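Local coordinates for multiple PDZ domain protein (Mus musculus, PDB 4XH7) that probably serves as a scaffold in signalling, its fourth PDZ domain being of a fold that typically binds the C-terminal tails of partner proteins, at residues S34-S45 / S57-H66. Numbering follows the deposited sequence.
Sequences SKFSENSGLGIS and SVLPEGPVGH
P63, in the first turn of helix 63-67, sets its ring against the face of F36: CG stands 3.9 Å from the centroid of the phenyl ring and almost on its normal, a CH-pi contact. From its other flank P63 CG meets G41 O at 3.3 Å, which wedges the proline ring between F36 and the backbone of G41, two parts of the 35-43 loop. F36 reaches it with CG anti to its own carbonyl carbon (chi1 -63°), and the ring edge turns to the L59-G62 turn, where E61 O lies in the ring plane, 3.3 Å from CE2. The F36 rim comes over one face of the H66 imidazole, CZ 3.5 Å from CE1, with the two planes inclined at 54°.

G43 brings its backbone up to that of G62, the N-cap of the helix. Its carbonyl oxygen accepts a hydrogen bond from L59 N at 3.1 Å and another from a water that bridges to L59 O and G65 N. L42 O accepts one from V64 N, fastening the loop to the first helical turn, while V64 packs its CB 3.7 Å from CG2 of I44. Beyond G43, strands 44-49 and 52-58 of the hairpin pair antiparallel: S45 and S57 form a hydrogen-bonded pair, S45 N donating to S57 O at 3.0 Å, and their OG hydroxyls hydrogen-bond at 2.7 Å. G41-L42-G43-I44 is the GLGF-type motif of PDZ domains, the carboxylate-binding loop at the head of the groove between strand 44-49 and helix 89-97, where a ligand's C-terminus would be expected to dock.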
ATOM      1  N   SER A  34      -4.111   8.850  -6.055  1.00 24.35           N
ATOM      2  CA  SER A  34      -4.096   9.268  -7.456  1.00 26.98           C
ATOM      3  C   SER A  34      -2.780   9.931  -7.789  1.00 25.93           C
ATOM      4  O   SER A  34      -2.408  10.934  -7.169  1.00 26.69           O
ATOM      5  CB  SER A  34      -5.250  10.231  -7.740  1.00 34.42           C
ATOM      6  OG  SER A  34      -6.474   9.521  -7.648  1.00 40.01           O
ATOM      7  N   LYS A  35      -2.054   9.331  -8.722  1.00 29.20           N
ATOM      8  CA  LYS A  35      -0.793   9.910  -9.149  1.00 30.09           C
ATOM      9  C   LYS A  35      -1.075  11.199  -9.914  1.00 33.41           C
ATOM     10  O   LYS A  35      -2.166  11.381 -10.444  1.00 33.19           O
ATOM     11  CB  LYS A  35      -0.011   8.920  -9.996  1.00 30.51           C
ATOM     12  CG  LYS A  35       0.646   7.841  -9.161  1.00 32.51           C
ATOM     13  CD  LYS A  35       0.862   6.556  -9.930  1.00 43.22           C
ATOM     14  CE  LYS A  35       1.643   6.784 -11.182  1.00 45.86           C
ATOM     15  NZ  LYS A  35       2.024   5.509 -11.806  1.00 44.99           N
ATOM     16  N   PHE A  36      -0.098  12.097  -9.941  1.00 28.50           N
ATOM     17  CA  PHE A  36      -0.296  13.425 -10.524  1.00 32.11           C
ATOM     18  C   PHE A  36      -0.179  13.377 -12.061  1.00 37.15           C
ATOM     19  O   PHE A  36      -0.657  14.278 -12.761  1.00 40.46           O
ATOM     20  CB  PHE A  36       0.722  14.407  -9.945  1.00 32.45           C
ATOM     21  CG  PHE A  36       0.596  14.630  -8.447  1.00 30.23           C
ATOM     22  CD1 PHE A  36      -0.570  14.309  -7.759  1.00 31.29           C
ATOM     23  CD2 PHE A  36       1.659  15.160  -7.736  1.00 33.37           C
ATOM     24  CE1 PHE A  36      -0.668  14.523  -6.380  1.00 28.65           C
ATOM     25  CE2 PHE A  36       1.581  15.384  -6.383  1.00 27.86           C
ATOM     26  CZ  PHE A  36       0.405  15.066  -5.689  1.00 27.80           C
ATOM     27  N   SER A  37       0.474  12.335 -12.566  1.00 36.63           N
ATOM     28  CA  SER A  37       0.640  12.105 -14.002  1.00 39.92           C
ATOM     29  C   SER A  37       1.020  10.647 -14.271  1.00 56.45           C
ATOM     30  O   SER A  37       1.493   9.947 -13.371  1.00 45.14           O
ATOM     31  CB  SER A  37       1.708  13.038 -14.566  1.00 46.57           C
ATOM     32  OG  SER A  37       2.989  12.466 -14.363  1.00 47.55           O
ATOM     33  N   GLU A  38       0.800  10.176 -15.495  1.00 56.39           N
ATOM     34  CA  GLU A  38       1.098   8.780 -15.825  1.00 58.35           C
ATOM     35  C   GLU A  38       2.594   8.481 -15.649  1.00 53.26           C
ATOM     36  O   GLU A  38       2.987   7.376 -15.253  1.00 62.77           O
ATOM     37  CB  GLU A  38       0.646   8.462 -17.257  1.00 53.16           C
ATOM     38  N   ASN A  39       3.412   9.496 -15.913  1.00 63.49           N
ATOM     39  CA  ASN A  39       4.864   9.359 -15.923  1.00 65.54           C
ATOM     40  C   ASN A  39       5.538   9.700 -14.594  1.00 67.08           C
ATOM     41  O   ASN A  39       6.759   9.848 -14.538  1.00 70.80           O
ATOM     42  CB  ASN A  39       5.457  10.243 -17.031  1.00 63.14           C
ATOM     43  N   SER A  40       4.760   9.833 -13.526  1.00 57.66           N
ATOM     44  CA  SER A  40       5.352  10.140 -12.225  1.00 44.64           C
ATOM     45  C   SER A  40       5.003   9.068 -11.202  1.00 49.36           C
ATOM     46  O   SER A  40       4.328   8.082 -11.525  1.00 43.48           O
ATOM     47  CB  SER A  40       4.908  11.508 -11.740  1.00 39.92           C
ATOM     48  OG  SER A  40       3.501  11.630 -11.817  1.00 45.44           O
ATOM     49  N   GLY A  41       5.476   9.247  -9.972  1.00 33.92           N
ATOM     50  CA  GLY A  41       5.417   8.163  -9.024  1.00 32.03           C
ATOM     51  C   GLY A  41       4.462   8.416  -7.870  1.00 28.66           C
ATOM     52  O   GLY A  41       3.590   9.263  -7.919  1.00 30.26           O
ATOM     53  N   LEU A  42       4.667   7.650  -6.817  1.00 25.28           N
ATOM     54  CA  LEU A  42       3.798   7.687  -5.655  1.00 21.33           C
ATOM     55  C   LEU A  42       4.193   8.667  -4.561  1.00 24.73           C
ATOM     56  O   LEU A  42       3.415   8.866  -3.617  1.00 22.57           O
ATOM     57  CB  LEU A  42       3.748   6.280  -5.034  1.00 22.36           C
ATOM     58  CG  LEU A  42       3.165   5.201  -5.954  1.00 27.91           C
ATOM     59  CD1 LEU A  42       3.433   3.773  -5.387  1.00 24.86           C
ATOM     60  CD2 LEU A  42       1.666   5.433  -6.145  1.00 26.97           C
ATOM     61  N   GLY A  43       5.385   9.253  -4.627  1.00 23.88           N
ATOM     62  CA  GLY A  43       5.800  10.129  -3.540  1.00 23.17           C
ATOM     63  C   GLY A  43       6.241   9.445  -2.252  1.00 22.34           C
ATOM     64  O   GLY A  43       6.056  10.002  -1.157  1.00 21.52           O
ATOM     65  N   ILE A  44       6.815   8.242  -2.366  1.00 22.27           N
ATOM     66  CA  ILE A  44       7.326   7.523  -1.192  1.00 19.61           C
ATOM     67  C   ILE A  44       8.737   7.005  -1.476  1.00 24.01           C
ATOM     68  O   ILE A  44       9.091   6.760  -2.631  1.00 28.10           O
ATOM     69  CB  ILE A  44       6.470   6.318  -0.813  1.00 18.91           C
ATOM     70  CG1 ILE A  44       6.333   5.354  -2.007  1.00 20.18           C
ATOM     71  CG2 ILE A  44       5.102   6.801  -0.303  1.00 25.11           C
ATOM     72  CD1 ILE A  44       5.514   4.101  -1.649  1.00 24.85           C
ATOM     73  N   SER A  45       9.545   6.866  -0.432  1.00 22.88           N
ATOM     74  CA  SER A  45      10.759   6.066  -0.589  1.00 22.50           C
ATOM     75  C   SER A  45      10.535   4.767   0.128  1.00 21.24           C
ATOM     76  O   SER A  45       9.725   4.695   1.068  1.00 22.96           O
ATOM     77  CB  SER A  45      11.985   6.759  -0.030  1.00 26.19           C
ATOM     78  OG  SER A  45      11.846   7.004   1.343  1.00 27.24           O
ATOM     79  N   SER A  57       9.747   6.819   3.756  1.00 22.76           N
ATOM     80  CA  SER A  57       9.295   8.196   3.970  1.00 26.74           C
ATOM     81  C   SER A  57       8.113   8.498   3.058  1.00 21.87           C
ATOM     82  O   SER A  57       7.995   7.927   1.962  1.00 22.01           O
ATOM     83  CB  SER A  57      10.446   9.192   3.721  1.00 28.92           C
ATOM     84  OG  SER A  57      10.773   9.265   2.339  1.00 37.22           O
ATOM     85  N   VAL A  58       7.208   9.339   3.549  1.00 22.15           N
ATOM     86  CA  VAL A  58       6.084   9.840   2.752  1.00 19.02           C
ATOM     87  C   VAL A  58       6.296  11.337   2.548  1.00 21.76           C
ATOM     88  O   VAL A  58       6.342  12.071   3.541  1.00 23.36           O
ATOM     89  CB  VAL A  58       4.767   9.642   3.478  1.00 20.09           C
ATOM     90  CG1 VAL A  58       3.636  10.237   2.717  1.00 22.93           C
ATOM     91  CG2 VAL A  58       4.479   8.128   3.660  1.00 18.89           C
ATOM     92  N   LEU A  59       6.380  11.782   1.305  1.00 19.68           N
ATOM     93  CA  LEU A  59       6.459  13.239   1.045  1.00 19.98           C
ATOM     94  C   LEU A  59       5.069  13.842   1.221  1.00 21.01           C
ATOM     95  O   LEU A  59       4.128  13.400   0.560  1.00 22.77           O
ATOM     96  CB  LEU A  59       6.995  13.501  -0.366  1.00 19.57           C
ATOM     97  CG  LEU A  59       8.372  12.905  -0.624  1.00 30.14           C
ATOM     98  CD1 LEU A  59       8.769  13.153  -2.057  1.00 34.71           C
ATOM     99  CD2 LEU A  59       9.385  13.543   0.266  1.00 30.28           C
ATOM    100  N   PRO A  60       4.930  14.871   2.096  1.00 22.31           N
ATOM    101  CA  PRO A  60       3.600  15.465   2.269  1.00 23.19           C
ATOM    102  C   PRO A  60       2.999  15.941   0.945  1.00 28.40           C
ATOM    103  O   PRO A  60       1.773  15.849   0.737  1.00 24.83           O
ATOM    104  CB  PRO A  60       3.878  16.656   3.191  1.00 19.72           C
ATOM    105  CG  PRO A  60       5.031  16.233   4.001  1.00 25.61           C
ATOM    106  CD  PRO A  60       5.905  15.427   3.049  1.00 21.15           C
ATOM    107  N   GLU A  61       3.862  16.437   0.053  1.00 21.65           N
ATOM    108  CA  GLU A  61       3.426  16.985  -1.221  1.00 26.24           C
ATOM    109  C   GLU A  61       3.108  15.980  -2.330  1.00 25.61           C
ATOM    110  O   GLU A  61       2.618  16.368  -3.406  1.00 24.02           O
ATOM    111  CB  GLU A  61       4.505  17.963  -1.728  1.00 23.26           C
ATOM    112  CG  GLU A  61       5.882  17.312  -1.967  1.00 23.25           C
ATOM    113  CD  GLU A  61       6.828  17.430  -0.751  1.00 24.84           C
ATOM    114  OE1 GLU A  61       6.375  17.462   0.422  1.00 24.27           O
ATOM    115  OE2 GLU A  61       8.051  17.496  -0.984  1.00 24.95           O
ATOM    116  N   GLY A  62       3.343  14.689  -2.095  1.00 20.56           N
ATOM    117  CA  GLY A  62       3.135  13.717  -3.152  1.00 20.63           C
ATOM    118  C   GLY A  62       1.807  12.965  -3.078  1.00 22.59           C
ATOM    119  O   GLY A  62       1.015  13.179  -2.170  1.00 23.16           O
ATOM    120  N   PRO A  63       1.576  12.053  -4.023  1.00 22.01           N
ATOM    121  CA  PRO A  63       0.278  11.365  -4.086  1.00 22.60           C
ATOM    122  C   PRO A  63      -0.080  10.617  -2.799  1.00 21.12           C
ATOM    123  O   PRO A  63      -1.206  10.740  -2.315  1.00 20.94           O
ATOM    124  CB  PRO A  63       0.464  10.380  -5.243  1.00 23.38           C
ATOM    125  CG  PRO A  63       1.443  11.137  -6.165  1.00 24.61           C
ATOM    126  CD  PRO A  63       2.386  11.843  -5.236  1.00 23.89           C
ATOM    127  N   VAL A  64       0.845   9.820  -2.269  1.00 21.66           N
ATOM    128  CA  VAL A  64       0.523   9.078  -1.035  1.00 20.92           C
ATOM    129  C   VAL A  64       0.291  10.052   0.134  1.00 18.62           C
ATOM    130  O   VAL A  64      -0.632   9.855   0.962  1.00 20.23           O
ATOM    131  CB  VAL A  64       1.625   8.074  -0.713  1.00 16.58           C
ATOM    132  CG1 VAL A  64       1.469   7.548   0.710  1.00 18.66           C
ATOM    133  CG2 VAL A  64       1.604   6.907  -1.720  1.00 19.71           C
ATOM    134  N   GLY A  65       1.095  11.124   0.196  1.00 20.80           N
ATOM    135  CA  GLY A  65       0.893  12.130   1.228  1.00 18.20           C
ATOM    136  C   GLY A  65      -0.495  12.765   1.117  1.00 22.25           C
ATOM    137  O   GLY A  65      -1.159  13.039   2.135  1.00 25.09           O
ATOM    138  N   HIS A  66      -0.955  12.968  -0.120  1.00 23.36           N
ATOM    139  CA  HIS A  66      -2.268  13.571  -0.319  1.00 24.09           C
ATOM    140  C   HIS A  66      -3.383  12.658   0.152  1.00 26.27           C
ATOM    141  O   HIS A  66      -4.427  13.144   0.618  1.00 25.69           O
ATOM    142  CB  HIS A  66      -2.492  13.934  -1.780  1.00 24.74           C
ATOM    143  CG  HIS A  66      -1.804  15.201  -2.192  1.00 28.96           C
ATOM    144  ND1 HIS A  66      -2.219  15.963  -3.261  1.00 35.37           N
ATOM    145  CD2 HIS A  66      -0.712  15.824  -1.686  1.00 25.34           C
ATOM    146  CE1 HIS A  66      -1.430  17.020  -3.382  1.00 33.54           C
ATOM    147  NE2 HIS A  66      -0.505  16.959  -2.441  1.00 34.22           N
TER
HETATM  148  O   HOH W   1      -3.556  10.750  -3.813  1.00 25.96           O
HETATM  149  O   HOH W   2       3.589  11.410  -1.063  1.00 23.95           O